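Envelope glycoprotein E (Human herpesvirus 1, PDB 2GIY) forms with gI a receptor for host IgG Fc and is required for cell-to-cell spread of the virus through epithelial junctions. Local coordinates at residues Thr31-His36 with Ser130-Phe135; Arg94-Ser99 with Leu124-Ala129; Leu145-Val150 with His157-Ile162. One frame throughout, in Å; residues are numbered along the deposited sequence.

In the fold
The chain is the C-terminal domain of the gE ectodomain, an Ig V domain that includes the Fc-binding region. Interaction 3 is nearly central, a hairpin of strands 144-152 and 155-165 in the six-stranded sheet. Interaction 1 lies about 11 Å from it, centre to centre. Its segment 130-135 leads into strand 133-135 of the three-stranded sheet. Interaction 2 is about 9 Å from interaction 1 and 13 Å from interaction 3. It joins the two sheets through strands 96-103 and 124-126. Along the chain, interaction 2 is nested within interaction 1, and interaction 3 follows both. L95, L133 and F135 all pack on Y146, so the three contacts share one core.

Interaction 1: residues Thr31-His36 with Ser130-Phe135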
ATOM      1  N   THR A  31     -12.629   8.755  10.991  1.00 15.35           N
ATOM      2  CA  THR A  31     -11.979   8.089   9.879  1.00 14.73           C
ATOM      3  C   THR A  31     -11.614   6.727  10.455  1.00 15.93           C
ATOM      4  O   THR A  31     -11.679   6.525  11.670  1.00 15.24           O
ATOM      5  CB  THR A  31     -10.692   8.817   9.430  1.00 14.76           C
ATOM      6  OG1 THR A  31      -9.777   8.905  10.532  1.00 14.04           O
ATOM      7  CG2 THR A  31     -11.020  10.213   8.929  1.00 13.02           C
ATOM      8  N   ASN A  32     -11.235   5.796   9.593  1.00 17.14           N
ATOM      9  CA  ASN A  32     -10.874   4.461  10.043  1.00 17.83           C
ATOM     10  C   ASN A  32      -9.638   3.993   9.292  1.00 17.10           C
ATOM     11  O   ASN A  32      -9.681   3.028   8.532  1.00 19.08           O
ATOM     12  CB  ASN A  32     -12.041   3.500   9.805  1.00 21.90           C
ATOM     13  CG  ASN A  32     -11.756   2.101  10.306  1.00 26.25           C
ATOM     14  OD1 ASN A  32     -11.309   1.914  11.440  1.00 30.01           O
ATOM     15  ND2 ASN A  32     -12.022   1.107   9.467  1.00 30.67           N
ATOM     16  N   VAL A  33      -8.539   4.707   9.503  1.00 14.70           N
ATOM     17  CA  VAL A  33      -7.278   4.386   8.860  1.00 14.95           C
ATOM     18  C   VAL A  33      -6.512   3.387   9.716  1.00 15.30           C
ATOM     19  O   VAL A  33      -6.494   3.496  10.942  1.00 15.51           O
ATOM     20  CB  VAL A  33      -6.409   5.653   8.688  1.00 15.22           C
ATOM     21  CG1 VAL A  33      -5.099   5.306   7.995  1.00 16.11           C
ATOM     22  CG2 VAL A  33      -7.176   6.702   7.895  1.00 14.94           C
ATOM     23  N   SER A  34      -5.898   2.408   9.063  1.00 15.42           N
ATOM     24  CA  SER A  34      -5.106   1.405   9.759  1.00 16.36           C
ATOM     25  C   SER A  34      -3.671   1.570   9.286  1.00 15.65           C
ATOM     26  O   SER A  34      -3.399   1.594   8.083  1.00 15.51           O
ATOM     27  CB  SER A  34      -5.607  -0.003   9.428  1.00 17.79           C
ATOM     28  OG  SER A  34      -4.882  -0.971  10.162  1.00 22.15           O
ATOM     29  N   ILE A  35      -2.752   1.687  10.235  1.00 13.24           N
ATOM     30  CA  ILE A  35      -1.346   1.871   9.903  1.00 12.58           C
ATOM     31  C   ILE A  35      -0.479   0.927  10.722  1.00 13.17           C
ATOM     32  O   ILE A  35      -0.558   0.911  11.948  1.00 12.36           O
ATOM     33  CB  ILE A  35      -0.900   3.313  10.207  1.00 11.90           C
ATOM     34  CG1 ILE A  35      -1.706   4.299   9.357  1.00 12.19           C
ATOM     35  CG2 ILE A  35       0.595   3.466   9.935  1.00 12.30           C
ATOM     36  CD1 ILE A  35      -1.544   5.731   9.793  1.00 13.88           C
ATOM     37  N   HIS A  36       0.352   0.155  10.034  1.00 12.96           N
ATOM     38  CA  HIS A  36       1.248  -0.782  10.692  1.00 15.12           C
ATOM     39  C   HIS A  36       2.677  -0.429  10.326  1.00 13.90           C
ATOM     40  O   HIS A  36       2.971  -0.079   9.185  1.00 14.10           O
ATOM     41  CB  HIS A  36       0.945  -2.213  10.243  1.00 15.71           C
ATOM     42  CG  HIS A  36      -0.389  -2.716  10.695  1.00 18.39           C
ATOM     43  ND1 HIS A  36      -0.552  -3.484  11.828  1.00 20.88           N
ATOM     44  CD2 HIS A  36      -1.628  -2.541  10.178  1.00 17.75           C
ATOM     45  CE1 HIS A  36      -1.834  -3.760  11.989  1.00 18.35           C
ATOM     46  NE2 HIS A  36      -2.508  -3.200  11.001  1.00 22.34           N
ATOM     47  N   SER A 130      -5.125   8.166  19.092  1.00 24.33           N
ATOM     48  CA  SER A 130      -5.354   7.605  17.765  1.00 20.73           C
ATOM     49  C   SER A 130      -4.886   8.531  16.648  1.00 18.86           C
ATOM     50  O   SER A 130      -4.741   9.732  16.851  1.00 17.33           O
ATOM     51  CB  SER A 130      -6.847   7.314  17.586  1.00 22.97           C
ATOM     52  OG  SER A 130      -7.147   6.928  16.256  1.00 23.63           O
ATOM     53  N   VAL A 131      -4.653   7.962  15.467  1.00 16.97           N
ATOM     54  CA  VAL A 131      -4.229   8.757  14.320  1.00 15.89           C
ATOM     55  C   VAL A 131      -5.445   9.136  13.487  1.00 15.60           C
ATOM     56  O   VAL A 131      -5.333   9.872  12.503  1.00 15.13           O
ATOM     57  CB  VAL A 131      -3.224   7.991  13.422  1.00 19.07           C
ATOM     58  CG1 VAL A 131      -1.920   7.786  14.167  1.00 18.35           C
ATOM     59  CG2 VAL A 131      -3.805   6.657  12.999  1.00 16.80           C
ATOM     60  N   ASN A 132      -6.611   8.634  13.879  1.00 13.11           N
ATOM     61  CA  ASN A 132      -7.833   8.945  13.149  1.00 14.58           C
ATOM     62  C   ASN A 132      -8.411  10.295  13.532  1.00 13.53           C
ATOM     63  O   ASN A 132      -8.203  10.788  14.640  1.00 12.78           O
ATOM     64  CB  ASN A 132      -8.887   7.862  13.376  1.00 15.56           C
ATOM     65  CG  ASN A 132      -8.593   6.605  12.598  1.00 16.58           C
ATOM     66  OD1 ASN A 132      -8.517   6.629  11.369  1.00 14.40           O
ATOM     67  ND2 ASN A 132      -8.424   5.495  13.306  1.00 19.56           N
ATOM     68  N   LEU A 133      -9.135  10.891  12.594  1.00 13.16           N
ATOM     69  CA  LEU A 133      -9.770  12.185  12.809  1.00 13.65           C
ATOM     70  C   LEU A 133     -11.241  11.980  13.122  1.00 13.41           C
ATOM     71  O   LEU A 133     -11.896  11.130  12.519  1.00 13.82           O
ATOM     72  CB  LEU A 133      -9.668  13.046  11.547  1.00 10.57           C
ATOM     73  CG  LEU A 133      -8.280  13.394  11.013  1.00 12.51           C
ATOM     74  CD1 LEU A 133      -8.434  14.173   9.708  1.00 12.65           C
ATOM     75  CD2 LEU A 133      -7.515  14.212  12.047  1.00 12.82           C
ATOM     76  N   GLU A 134     -11.762  12.769  14.054  1.00 13.95           N
ATOM     77  CA  GLU A 134     -13.168  12.683  14.404  1.00 15.89           C
ATOM     78  C   GLU A 134     -13.864  13.990  14.065  1.00 16.65           C
ATOM     79  O   GLU A 134     -13.338  15.069  14.335  1.00 16.60           O
ATOM     80  CB  GLU A 134     -13.344  12.377  15.893  1.00 19.68           C
ATOM     81  CG  GLU A 134     -13.260  10.902  16.222  1.00 23.20           C
ATOM     82  CD  GLU A 134     -13.695  10.601  17.640  1.00 25.40           C
ATOM     83  OE1 GLU A 134     -14.654  11.247  18.113  1.00 26.97           O
ATOM     84  OE2 GLU A 134     -13.087   9.713  18.274  1.00 27.52           O
ATOM     85  N   PHE A 135     -15.045  13.877  13.465  1.00 15.58           N
ATOM     86  CA  PHE A 135     -15.849  15.034  13.086  1.00 14.48           C
ATOM     87  C   PHE A 135     -17.153  15.019  13.880  1.00 14.88           C
ATOM     88  O   PHE A 135     -17.948  14.083  13.765  1.00 15.94           O
ATOM     89  CB  PHE A 135     -16.162  14.998  11.585  1.00 14.41           C
ATOM     90  CG  PHE A 135     -14.942  15.063  10.705  1.00 14.43           C
ATOM     91  CD1 PHE A 135     -14.096  13.964  10.575  1.00 15.21           C
ATOM     92  CD2 PHE A 135     -14.640  16.226   9.999  1.00 15.67           C
ATOM     93  CE1 PHE A 135     -12.969  14.023   9.754  1.00 16.14           C
ATOM     94  CE2 PHE A 135     -13.515  16.293   9.177  1.00 14.79           C
ATOM     95  CZ  PHE A 135     -12.679  15.188   9.055  1.00 14.44           C
TER
HETATM   96  O   HOH W   1      -9.022   2.864  12.624  1.00 29.99           O
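T31 and N132 are brought together by their first torsions. In T31, OG1 sits between the backbone N and the carbonyl carbon (chi1 58°). In N132, CG lies anti to the carbonyl carbon (chi1 -75°), which carries the amide across to the T31-V33 backbone. T31 OG1 donates to N132 OD1 at 2.7 Å, from a position tilted out of the amide carbonyl plane. The same hydroxyl accepts from L133 N, 2.9 Å from T31 OG1. V33 N also donates to N132 OD1, at 2.7 Å. That bond is nearly straight (170°) and uses a lone pair in the carbonyl plane. Two donors thus grip one oxygen of a buried amide and limit its rotation. Its other end is held too, because N132 ND2 donates to a water 2.8 Å away. This water in turn donates to N32 OD1 and V33 O.

T31 N bonds to L133 O at 2.9 Å, next to the antiparallel pairing of strands 29-30 and 133-135. Beyond it the chain leaves that pairing, and strand 34-39 pairs with strand 11-16. In this Ig V domain one run of chain therefore pairs first with strand 133-135 and then with strand 11-16. I35 CD1 packs on V131 CG2 at 4.0 Å, and I181 of the second subunit touches both side chains. S130 OG accepts from N132 N in an ST turn, and also bonds to E182 of the second subunit.

Interaction 2: residues Arg94-Ser99 with Leu124-Ala129; sequences RLAVRS and LAWQAA
R98 reaches over W126, the two side chains running past each other in opposite directions. R98 CB starts beside the indole, 3.9 Å from W126 CZ2. CG is anti to the backbone N and the chain runs extended through CD. It then bends at chi3 (-85°), which turns the guanidinium back over the ring. R98 NE comes within 4.1 Å of W126 CE3, and its hydrogen bond goes to S130 O. R98 CZ stands 4.5 Å from the centroid of the six-membered ring of W126, only 18° off the ring normal. This is a cation-pi contact. The tip, R98 NH2, lies above the same face, 3.6 Å from W126 CG. The guanidinium is not stacked flat, since its plane is inclined to the ring plane by 54°.

Other parts of the indole meet the strand that carries R98. A96 CB is 3.6 Å from W126 CZ2, and V97 N comes up to the ring edge. W126 NE1 bonds to H117 O, so the indole is held at its rim as well as on its face. Further along, L95 CD1 meets L124 CD2 at 3.6 Å, tip to tip. L95 and A96 both face W51 in a classic beta bulge. Strands 96-99 and 124-126 run nearly parallel, their axes 9.5 Å apart. They belong to the two different sheets of the Ig V domain and meet through side chains. The chemistry is mixed: apolar contact of L95 with L124 and of A96 with the indole, and a charged group over the indole face, tied at NE to S130 O.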
ATOM      1  N   ARG A  94      -0.479  22.262   7.767  1.00 13.87           N
ATOM      2  CA  ARG A  94      -0.779  20.844   7.926  1.00 14.78           C
ATOM      3  C   ARG A  94      -1.943  20.785   8.910  1.00 13.52           C
ATOM      4  O   ARG A  94      -1.869  21.368   9.992  1.00 13.13           O
ATOM      5  CB  ARG A  94       0.434  20.091   8.480  1.00 16.82           C
ATOM      6  CG  ARG A  94       1.593  20.011   7.502  1.00 22.31           C
ATOM      7  CD  ARG A  94       2.818  19.346   8.111  1.00 27.67           C
ATOM      8  NE  ARG A  94       3.374  20.127   9.212  1.00 32.18           N
ATOM      9  CZ  ARG A  94       4.492  19.814   9.860  1.00 34.67           C
ATOM     10  NH1 ARG A  94       5.181  18.733   9.514  1.00 36.30           N
ATOM     11  NH2 ARG A  94       4.923  20.580  10.854  1.00 35.78           N
ATOM     12  N   LEU A  95      -3.017  20.100   8.529  1.00 11.25           N
ATOM     13  CA  LEU A  95      -4.208  19.995   9.369  1.00 10.43           C
ATOM     14  C   LEU A  95      -3.916  19.409  10.747  1.00 11.86           C
ATOM     15  O   LEU A  95      -4.405  19.901  11.764  1.00 11.73           O
ATOM     16  CB  LEU A  95      -5.274  19.137   8.671  1.00 11.62           C
ATOM     17  CG  LEU A  95      -6.582  18.956   9.453  1.00 11.01           C
ATOM     18  CD1 LEU A  95      -7.329  20.284   9.526  1.00  9.53           C
ATOM     19  CD2 LEU A  95      -7.448  17.898   8.787  1.00 11.74           C
ATOM     20  N   ALA A  96      -3.124  18.346  10.776  1.00 11.11           N
ATOM     21  CA  ALA A  96      -2.778  17.711  12.036  1.00 11.28           C
ATOM     22  C   ALA A  96      -1.519  16.890  11.866  1.00 11.73           C
ATOM     23  O   ALA A  96      -1.222  16.411  10.770  1.00 12.28           O
ATOM     24  CB  ALA A  96      -3.926  16.821  12.508  1.00 11.88           C
ATOM     25  N   VAL A  97      -0.777  16.737  12.956  1.00 10.80           N
ATOM     26  CA  VAL A  97       0.454  15.963  12.936  1.00 11.93           C
ATOM     27  C   VAL A  97       0.666  15.283  14.283  1.00 11.85           C
ATOM     28  O   VAL A  97       0.592  15.930  15.329  1.00 12.07           O
ATOM     29  CB  VAL A  97       1.693  16.857  12.686  1.00 13.50           C
ATOM     30  CG1 VAL A  97       2.952  16.000  12.671  1.00 15.06           C
ATOM     31  CG2 VAL A  97       1.551  17.620  11.370  1.00 15.43           C
ATOM     32  N   ARG A  98       0.895  13.975  14.257  1.00 11.62           N
ATOM     33  CA  ARG A  98       1.190  13.249  15.483  1.00 13.32           C
ATOM     34  C   ARG A  98       2.628  12.793  15.271  1.00 14.23           C
ATOM     35  O   ARG A  98       2.934  12.101  14.287  1.00 14.18           O
ATOM     36  CB  ARG A  98       0.247  12.055  15.680  1.00 13.18           C
ATOM     37  CG  ARG A  98       0.260  11.518  17.106  1.00 19.69           C
ATOM     38  CD  ARG A  98      -0.791  10.435  17.344  1.00 18.25           C
ATOM     39  NE  ARG A  98      -2.119  10.951  17.689  1.00 19.34           N
ATOM     40  CZ  ARG A  98      -2.422  11.567  18.832  1.00 17.47           C
ATOM     41  NH1 ARG A  98      -1.494  11.765  19.755  1.00 16.68           N
ATOM     42  NH2 ARG A  98      -3.668  11.952  19.070  1.00 18.99           N
ATOM     43  N   SER A  99       3.515  13.200  16.176  1.00 11.59           N
ATOM     44  CA  SER A  99       4.926  12.864  16.052  1.00 12.27           C
ATOM     45  C   SER A  99       5.407  11.846  17.069  1.00 11.41           C
ATOM     46  O   SER A  99       4.896  11.775  18.186  1.00 12.81           O
ATOM     47  CB  SER A  99       5.768  14.137  16.159  1.00 13.16           C
ATOM     48  OG  SER A  99       5.385  15.062  15.155  1.00 17.99           O
ATOM     49  N   LEU A 124     -13.603  19.453  14.709  1.00 15.56           N
ATOM     50  CA  LEU A 124     -12.536  18.490  14.434  1.00 17.99           C
ATOM     51  C   LEU A 124     -11.738  18.184  15.698  1.00 19.24           C
ATOM     52  O   LEU A 124     -11.424  19.085  16.476  1.00 20.42           O
ATOM     53  CB  LEU A 124     -11.586  19.038  13.367  1.00 16.24           C
ATOM     54  CG  LEU A 124     -10.466  18.098  12.908  1.00 16.06           C
ATOM     55  CD1 LEU A 124     -11.055  16.940  12.127  1.00 14.38           C
ATOM     56  CD2 LEU A 124      -9.468  18.864  12.046  1.00 15.94           C
ATOM     57  N   ALA A 125     -11.402  16.914  15.896  1.00 19.89           N
ATOM     58  CA  ALA A 125     -10.631  16.521  17.069  1.00 20.79           C
ATOM     59  C   ALA A 125      -9.849  15.241  16.827  1.00 23.33           C
ATOM     60  O   ALA A 125     -10.247  14.396  16.020  1.00 19.01           O
ATOM     61  CB  ALA A 125     -11.555  16.341  18.272  1.00 22.52           C
ATOM     62  N   TRP A 126      -8.724  15.128  17.529  1.00 24.97           N
ATOM     63  CA  TRP A 126      -7.856  13.960  17.462  1.00 27.87           C
ATOM     64  C   TRP A 126      -8.547  12.867  18.258  1.00 28.79           C
ATOM     65  O   TRP A 126      -8.843  13.049  19.447  1.00 27.33           O
ATOM     66  CB  TRP A 126      -6.513  14.241  18.147  1.00 26.49           C
ATOM     67  CG  TRP A 126      -5.363  14.629  17.262  1.00 27.58           C
ATOM     68  CD1 TRP A 126      -4.570  15.729  17.401  1.00 28.25           C
ATOM     69  CD2 TRP A 126      -4.820  13.883  16.163  1.00 26.99           C
ATOM     70  NE1 TRP A 126      -3.564  15.716  16.464  1.00 28.10           N
ATOM     71  CE2 TRP A 126      -3.692  14.594  15.693  1.00 27.93           C
ATOM     72  CE3 TRP A 126      -5.172  12.682  15.534  1.00 26.37           C
ATOM     73  CZ2 TRP A 126      -2.916  14.145  14.619  1.00 27.55           C
ATOM     74  CZ3 TRP A 126      -4.399  12.235  14.468  1.00 27.85           C
ATOM     75  CH2 TRP A 126      -3.282  12.967  14.023  1.00 28.48           C
ATOM     76  N   GLN A 127      -8.809  11.734  17.622  1.00 30.80           N
ATOM     77  CA  GLN A 127      -9.418  10.634  18.348  1.00 29.85           C
ATOM     78  C   GLN A 127      -8.373  10.287  19.409  1.00 30.25           C
ATOM     79  O   GLN A 127      -7.235   9.955  19.071  1.00 30.60           O
ATOM     80  CB  GLN A 127      -9.657   9.449  17.410  1.00 29.68           C
ATOM     81  CG  GLN A 127     -10.316   8.257  18.090  1.00 32.51           C
ATOM     82  CD  GLN A 127     -10.802   7.220  17.100  1.00 32.60           C
ATOM     83  OE1 GLN A 127     -10.307   5.994  17.233  1.00 32.83           O
ATOM     84  NE2 GLN A 127     -11.619   7.516  16.228  1.00 32.45           N
ATOM     85  N   ALA A 128      -8.747  10.394  20.682  1.00 28.64           N
ATOM     86  CA  ALA A 128      -7.828  10.115  21.788  1.00 28.67           C
ATOM     87  C   ALA A 128      -6.926   8.917  21.512  1.00 28.26           C
ATOM     88  O   ALA A 128      -7.405   7.843  21.147  1.00 28.18           O
ATOM     89  CB  ALA A 128      -8.618   9.889  23.085  1.00 28.54           C
ATOM     90  N   ALA A 129      -5.623   9.118  21.693  1.00 26.81           N
ATOM     91  CA  ALA A 129      -4.625   8.080  21.473  1.00 27.01           C
ATOM     92  C   ALA A 129      -4.816   7.387  20.124  1.00 26.82           C
ATOM     93  O   ALA A 129      -4.667   6.170  20.018  1.00 28.03           O
ATOM     94  CB  ALA A 129      -4.689   7.056  22.601  1.00 29.16           C
TER

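Interaction 3: residues Leu145-Val150 with His157-Ile162; sequences LYLCVV and HAWGHI
Backbone hydrogen bonds pair L145-V150 with H157-I162 as antiparallel strands. Y146 and I162 bond each other both ways, with Y146 N to I162 O at 2.9 Å and I162 N to Y146 O at 2.8 Å. C148 and G160 do the same. At the other end V150 N bonds to A158 O, while V150 O takes H157 N instead, at 2.7 Å. H157 and A158 therefore both face V150, a classic beta bulge.

CA-H...O contacts lie between these bonds. W159 CA, for example, comes 3.2 Å from C148 O.

Apolar contacts fill the face that bears L147, V149, W159 and H161. W159 CG sits between the backbone N and the carbonyl carbon (chi1 74°), and the indole reaches back to L147, with CE3 4.2 Å from L147 CD2. V149 CG2 touches W159 CB, and L147 CD1 lies 3.8 Å from H161 CB. I65 of strand 63-66 packs on W159 and H161.

On the other face, C148 and I162 pack on W51, and Y146 OH bonds to H142 O. Strands 144-152 and 155-165 make a beta hairpin, consistent with the F-G hairpin of an Ig V domain.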
ATOM      1  N   LEU A 145     -10.766  16.989   0.337  1.00  9.12           N
ATOM      2  CA  LEU A 145      -9.912  15.843   0.083  1.00  9.80           C
ATOM      3  C   LEU A 145      -8.852  15.792   1.171  1.00 10.79           C
ATOM      4  O   LEU A 145      -8.067  16.731   1.331  1.00  9.77           O
ATOM      5  CB  LEU A 145      -9.250  15.960  -1.291  1.00 11.22           C
ATOM      6  CG  LEU A 145      -8.186  14.909  -1.614  1.00 10.27           C
ATOM      7  CD1 LEU A 145      -8.797  13.515  -1.556  1.00 11.30           C
ATOM      8  CD2 LEU A 145      -7.601  15.181  -2.994  1.00 10.81           C
ATOM      9  N   TYR A 146      -8.844  14.696   1.921  1.00 11.11           N
ATOM     10  CA  TYR A 146      -7.884  14.515   3.000  1.00 10.29           C
ATOM     11  C   TYR A 146      -6.840  13.465   2.646  1.00 11.16           C
ATOM     12  O   TYR A 146      -7.163  12.421   2.084  1.00 11.51           O
ATOM     13  CB  TYR A 146      -8.602  14.080   4.284  1.00  9.45           C
ATOM     14  CG  TYR A 146      -9.521  15.124   4.876  1.00  8.87           C
ATOM     15  CD1 TYR A 146     -10.714  15.477   4.241  1.00 10.30           C
ATOM     16  CD2 TYR A 146      -9.187  15.778   6.062  1.00  9.23           C
ATOM     17  CE1 TYR A 146     -11.551  16.458   4.772  1.00  9.28           C
ATOM     18  CE2 TYR A 146     -10.020  16.762   6.601  1.00 11.36           C
ATOM     19  CZ  TYR A 146     -11.198  17.094   5.950  1.00 10.14           C
ATOM     20  OH  TYR A 146     -12.024  18.054   6.486  1.00 10.81           O
ATOM     21  N   LEU A 147      -5.588  13.758   2.975  1.00 11.00           N
ATOM     22  CA  LEU A 147      -4.495  12.828   2.743  1.00 10.77           C
ATOM     23  C   LEU A 147      -3.812  12.557   4.077  1.00 11.63           C
ATOM     24  O   LEU A 147      -3.590  13.472   4.876  1.00 10.90           O
ATOM     25  CB  LEU A 147      -3.462  13.411   1.766  1.00 10.54           C
ATOM     26  CG  LEU A 147      -3.616  13.057   0.280  1.00 11.79           C
ATOM     27  CD1 LEU A 147      -4.901  13.656  -0.270  1.00 13.59           C
ATOM     28  CD2 LEU A 147      -2.406  13.572  -0.500  1.00 12.26           C
ATOM     29  N   CYS A 148      -3.505  11.293   4.324  1.00 10.20           N
ATOM     30  CA  CYS A 148      -2.805  10.905   5.533  1.00 11.72           C
ATOM     31  C   CYS A 148      -1.450  10.436   5.029  1.00 11.82           C
ATOM     32  O   CYS A 148      -1.374   9.511   4.219  1.00 11.46           O
ATOM     33  CB  CYS A 148      -3.536   9.770   6.251  1.00 11.31           C
ATOM     34  SG  CYS A 148      -2.723   9.291   7.805  1.00 15.03           S
ATOM     35  N   VAL A 149      -0.386  11.094   5.482  1.00 11.31           N
ATOM     36  CA  VAL A 149       0.960  10.754   5.049  1.00 11.16           C
ATOM     37  C   VAL A 149       1.840  10.350   6.226  1.00 11.05           C
ATOM     38  O   VAL A 149       1.884  11.038   7.244  1.00 12.50           O
ATOM     39  CB  VAL A 149       1.630  11.953   4.336  1.00 11.18           C
ATOM     40  CG1 VAL A 149       2.981  11.538   3.774  1.00 13.14           C
ATOM     41  CG2 VAL A 149       0.716  12.477   3.228  1.00 13.80           C
ATOM     42  N   VAL A 150       2.542   9.234   6.082  1.00 10.52           N
ATOM     43  CA  VAL A 150       3.412   8.786   7.153  1.00  9.60           C
ATOM     44  C   VAL A 150       4.882   8.935   6.802  1.00 10.99           C
ATOM     45  O   VAL A 150       5.367   8.337   5.839  1.00 11.42           O
ATOM     46  CB  VAL A 150       3.146   7.316   7.522  1.00  9.36           C
ATOM     47  CG1 VAL A 150       4.016   6.913   8.714  1.00  8.67           C
ATOM     48  CG2 VAL A 150       1.669   7.123   7.855  1.00 12.60           C
ATOM     49  N   HIS A 157       6.862   7.122   3.881  1.00 12.61           N
ATOM     50  CA  HIS A 157       6.918   5.663   3.804  1.00 12.17           C
ATOM     51  C   HIS A 157       5.577   5.047   3.437  1.00 12.60           C
ATOM     52  O   HIS A 157       5.494   3.864   3.117  1.00 12.66           O
ATOM     53  CB  HIS A 157       7.421   5.069   5.121  1.00 10.65           C
ATOM     54  CG  HIS A 157       8.906   5.142   5.272  1.00 10.49           C
ATOM     55  ND1 HIS A 157       9.673   4.054   5.629  1.00 14.19           N
ATOM     56  CD2 HIS A 157       9.772   6.162   5.068  1.00 10.95           C
ATOM     57  CE1 HIS A 157      10.948   4.401   5.635  1.00  9.44           C
ATOM     58  NE2 HIS A 157      11.035   5.674   5.297  1.00 14.46           N
ATOM     59  N   ALA A 158       4.526   5.857   3.485  1.00 12.66           N
ATOM     60  CA  ALA A 158       3.189   5.405   3.130  1.00 12.14           C
ATOM     61  C   ALA A 158       2.263   6.605   3.094  1.00 11.68           C
ATOM     62  O   ALA A 158       2.517   7.613   3.750  1.00 11.04           O
ATOM     63  CB  ALA A 158       2.671   4.383   4.152  1.00 13.43           C
ATOM     64  N   TRP A 159       1.199   6.504   2.309  1.00 11.10           N
ATOM     65  CA  TRP A 159       0.216   7.577   2.246  1.00 11.00           C
ATOM     66  C   TRP A 159      -1.097   7.046   1.698  1.00 11.59           C
ATOM     67  O   TRP A 159      -1.143   5.991   1.055  1.00 11.51           O
ATOM     68  CB  TRP A 159       0.704   8.752   1.381  1.00 12.05           C
ATOM     69  CG  TRP A 159       0.690   8.495  -0.103  1.00 13.21           C
ATOM     70  CD1 TRP A 159       1.672   7.897  -0.843  1.00 13.61           C
ATOM     71  CD2 TRP A 159      -0.363   8.822  -1.020  1.00 13.60           C
ATOM     72  NE1 TRP A 159       1.296   7.835  -2.167  1.00 13.70           N
ATOM     73  CE2 TRP A 159       0.051   8.393  -2.302  1.00 13.91           C
ATOM     74  CE3 TRP A 159      -1.616   9.433  -0.884  1.00 12.09           C
ATOM     75  CZ2 TRP A 159      -0.746   8.558  -3.442  1.00 14.12           C
ATOM     76  CZ3 TRP A 159      -2.408   9.597  -2.019  1.00 14.75           C
ATOM     77  CH2 TRP A 159      -1.969   9.160  -3.279  1.00 14.65           C
ATOM     78  N   GLY A 160      -2.170   7.775   1.976  1.00 10.31           N
ATOM     79  CA  GLY A 160      -3.473   7.376   1.490  1.00 12.55           C
ATOM     80  C   GLY A 160      -4.360   8.597   1.414  1.00 11.35           C
ATOM     81  O   GLY A 160      -4.028   9.641   1.982  1.00 12.81           O
ATOM     82  N   HIS A 161      -5.475   8.484   0.703  1.00 10.75           N
ATOM     83  CA  HIS A 161      -6.394   9.606   0.594  1.00 11.66           C
ATOM     84  C   HIS A 161      -7.821   9.194   0.920  1.00 10.97           C
ATOM     85  O   HIS A 161      -8.215   8.038   0.723  1.00 12.20           O
ATOM     86  CB  HIS A 161      -6.344  10.219  -0.812  1.00 13.02           C
ATOM     87  CG  HIS A 161      -6.804   9.292  -1.898  1.00 15.77           C
ATOM     88  ND1 HIS A 161      -6.033   8.252  -2.368  1.00 16.83           N
ATOM     89  CD2 HIS A 161      -7.960   9.251  -2.603  1.00 16.39           C
ATOM     90  CE1 HIS A 161      -6.692   7.610  -3.318  1.00 17.39           C
ATOM     91  NE2 HIS A 161      -7.865   8.196  -3.479  1.00 16.13           N
ATOM     92  N   ILE A 162      -8.583  10.152   1.437  1.00 10.04           N
ATOM     93  CA  ILE A 162      -9.977   9.941   1.781  1.00 10.41           C
ATOM     94  C   ILE A 162     -10.760  11.191   1.416  1.00 11.38           C
ATOM     95  O   ILE A 162     -10.445  12.278   1.897  1.00  9.45           O
ATOM     96  CB  ILE A 162     -10.194   9.734   3.297  1.00 11.68           C
ATOM     97  CG1 ILE A 162      -9.252   8.662   3.842  1.00 11.31           C
ATOM     98  CG2 ILE A 162     -11.645   9.327   3.554  1.00 10.93           C
ATOM     99  CD1 ILE A 162      -9.343   8.515   5.350  1.00 15.21           C
TER